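Putative acetoin utilization protein, acetoin dehydrogenase (Thermus thermophilus, PDB 5AWE) is of unknown function but joins a pair of CBS domains to an ACT domain, a build consistent with sensing small ligands. Local coordinates at residues V47-K50 against D51-A55. Sequence-based numbering, arbitrary orientation.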
ATOM      1  N   VAL A  47       7.957 -20.931   4.878  1.00 26.07           N
ATOM      2  CA  VAL A  47       7.090 -19.806   4.558  1.00 26.98           C
ATOM      3  C   VAL A  47       6.280 -20.079   3.297  1.00 27.02           C
ATOM      4  O   VAL A  47       6.809 -20.604   2.311  1.00 27.37           O
ATOM      5  CB  VAL A  47       7.913 -18.501   4.351  1.00 27.36           C
ATOM      6  CG1 VAL A  47       8.520 -18.043   5.662  1.00 27.29           C
ATOM      7  CG2 VAL A  47       9.008 -18.741   3.344  1.00 25.88           C
ATOM      8  N   THR A  48       5.001 -19.722   3.333  1.00 26.90           N
ATOM      9  CA  THR A  48       4.170 -19.736   2.134  1.00 28.40           C
ATOM     10  C   THR A  48       3.983 -18.328   1.561  1.00 30.21           C
ATOM     11  O   THR A  48       4.290 -17.326   2.213  1.00 29.59           O
ATOM     12  CB  THR A  48       2.778 -20.296   2.419  1.00 27.90           C
ATOM     13  OG1 THR A  48       2.070 -19.384   3.264  1.00 22.92           O
ATOM     14  CG2 THR A  48       2.876 -21.658   3.098  1.00 27.27           C
ATOM     15  N   ASP A  49       3.467 -18.267   0.338  1.00 31.42           N
ATOM     16  CA  ASP A  49       3.126 -17.002  -0.294  1.00 32.59           C
ATOM     17  C   ASP A  49       2.101 -16.270   0.568  1.00 34.27           C
ATOM     18  O   ASP A  49       2.181 -15.050   0.736  1.00 35.30           O
ATOM     19  CB  ASP A  49       2.554 -17.258  -1.692  1.00 36.06           C
ATOM     20  CG  ASP A  49       2.532 -16.004  -2.559  1.00 39.81           C
ATOM     21  OD1 ASP A  49       3.612 -15.554  -2.991  1.00 42.88           O
ATOM     22  OD2 ASP A  49       1.433 -15.472  -2.816  1.00 44.56           O
ATOM     23  N   LYS A  50       1.146 -17.011   1.123  1.00 33.64           N
ATOM     24  CA  LYS A  50       0.180 -16.423   2.048  1.00 34.82           C
ATOM     25  C   LYS A  50       0.859 -15.772   3.253  1.00 34.87           C
ATOM     26  O   LYS A  50       0.668 -14.583   3.507  1.00 35.02           O
ATOM     27  CB  LYS A  50      -0.804 -17.482   2.540  1.00 39.01           C
ATOM     28  CG  LYS A  50      -2.113 -17.536   1.779  1.00 43.50           C
ATOM     29  CD  LYS A  50      -3.233 -18.083   2.661  1.00 49.97           C
ATOM     30  CE  LYS A  50      -3.538 -17.132   3.816  1.00 52.22           C
ATOM     31  NZ  LYS A  50      -4.500 -17.715   4.795  1.00 56.36           N
ATOM     32  N   ASP A  51       1.638 -16.556   3.998  1.00 34.37           N
ATOM     33  CA  ASP A  51       2.423 -16.032   5.117  1.00 35.35           C
ATOM     34  C   ASP A  51       3.081 -14.688   4.767  1.00 34.55           C
ATOM     35  O   ASP A  51       2.997 -13.728   5.533  1.00 33.64           O
ATOM     36  CB  ASP A  51       3.524 -17.026   5.518  1.00 37.81           C
ATOM     37  CG  ASP A  51       2.982 -18.288   6.177  1.00 40.20           C
ATOM     38  OD1 ASP A  51       3.786 -19.222   6.394  1.00 40.41           O
ATOM     39  OD2 ASP A  51       1.765 -18.351   6.477  1.00 38.06           O
ATOM     40  N   LEU A  52       3.740 -14.629   3.612  1.00 33.25           N
ATOM     41  CA  LEU A  52       4.439 -13.421   3.194  1.00 34.45           C
ATOM     42  C   LEU A  52       3.477 -12.261   2.927  1.00 34.99           C
ATOM     43  O   LEU A  52       3.709 -11.140   3.374  1.00 34.32           O
ATOM     44  CB  LEU A  52       5.263 -13.701   1.935  1.00 32.98           C
ATOM     45  CG  LEU A  52       6.707 -14.208   2.039  1.00 36.49           C
ATOM     46  CD1 LEU A  52       7.146 -14.369   3.504  1.00 26.38           C
ATOM     47  CD2 LEU A  52       6.809 -15.526   1.275  1.00 33.70           C
ATOM     48  N   LYS A  53       2.399 -12.544   2.200  1.00 36.41           N
ATOM     49  CA  LYS A  53       1.391 -11.544   1.857  1.00 37.47           C
ATOM     50  C   LYS A  53       0.630 -11.022   3.076  1.00 39.16           C
ATOM     51  O   LYS A  53       0.368  -9.825   3.177  1.00 39.03           O
ATOM     52  CB  LYS A  53       0.388 -12.132   0.860  1.00 37.83           C
ATOM     53  CG  LYS A  53       0.772 -12.005  -0.607  1.00 34.46           C
ATOM     54  CD  LYS A  53       2.210 -12.400  -0.879  1.00 42.84           C
ATOM     55  CE  LYS A  53       2.502 -12.330  -2.368  1.00 38.57           C
ATOM     56  NZ  LYS A  53       1.363 -12.877  -3.159  1.00 34.68           N
ATOM     57  N   ASP A  54       0.271 -11.917   3.993  1.00 40.42           N
ATOM     58  CA  ASP A  54      -0.532 -11.538   5.156  1.00 43.28           C
ATOM     59  C   ASP A  54       0.318 -11.004   6.303  1.00 44.36           C
ATOM     60  O   ASP A  54      -0.194 -10.737   7.392  1.00 43.97           O
ATOM     61  CB  ASP A  54      -1.359 -12.731   5.660  1.00 43.72           C
ATOM     62  CG  ASP A  54      -2.501 -13.105   4.718  1.00 44.83           C
ATOM     63  OD1 ASP A  54      -2.657 -12.452   3.662  1.00 42.46           O
ATOM     64  OD2 ASP A  54      -3.243 -14.061   5.038  1.00 46.30           O
ATOM     65  N   ALA A  55       1.617 -10.856   6.055  1.00 45.42           N
ATOM     66  CA  ALA A  55       2.538 -10.362   7.071  1.00 48.09           C
ATOM     67  C   ALA A  55       2.024  -9.060   7.670  1.00 50.30           C
ATOM     68  O   ALA A  55       1.653  -8.142   6.940  1.00 49.93           O
ATOM     69  CB  ALA A  55       3.916 -10.141   6.460  1.00 44.80           C
TER
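Val47, the last buried residue of strand 42-48, meets Leu52 through a loose apolar contact, its CB 4.3 Å from Leu52 CD1, while Leu35, Val77 and Met81 pack round its side chain. Thr48 is the N-cap of helix 49-53. Its OG1 sits between the backbone N and the carbonyl carbon, pointing at the helix start, where it accepts a nearly straight bond (171°) from Asp51 N at 3.0 Å. Asp51 answers with OD1, which takes a weak bond from Thr48 N at 3.3 Å; the two reciprocal bonds make a capping box. Thr48 O then receives Leu52 N at 3.1 Å, the first turn of the helix. This is the strand-to-helix junction of the first CBS domain, where the short helix lies against helix 20-30 through Leu52, Lys53 and Asp49. Asp49 has CG anti to its own N (chi1 -164°), which sends the carboxylate up the helix to Lys53; Asp49 OD2 takes Lys53 NZ in a salt bridge of 2.6 Å, on its syn side, 27° out of the carboxylate plane. The lysine reaches it with its CD lying close beyond Asp49 O, and the same ammonium makes a cation-pi contact with Trp66 of a neighbouring subunit. A methionine in place of Lys53 would probably leave the Asp49 carboxylate without its mate and cost the subunit interface that cation-pi contact. Lys50 O accepts Asp54 N almost head-on at 2.7 Å, whereas the exposed Lys50 ammonium makes a long salt bridge, 3.9 Å from Lys50 NZ to Asp54 OD2.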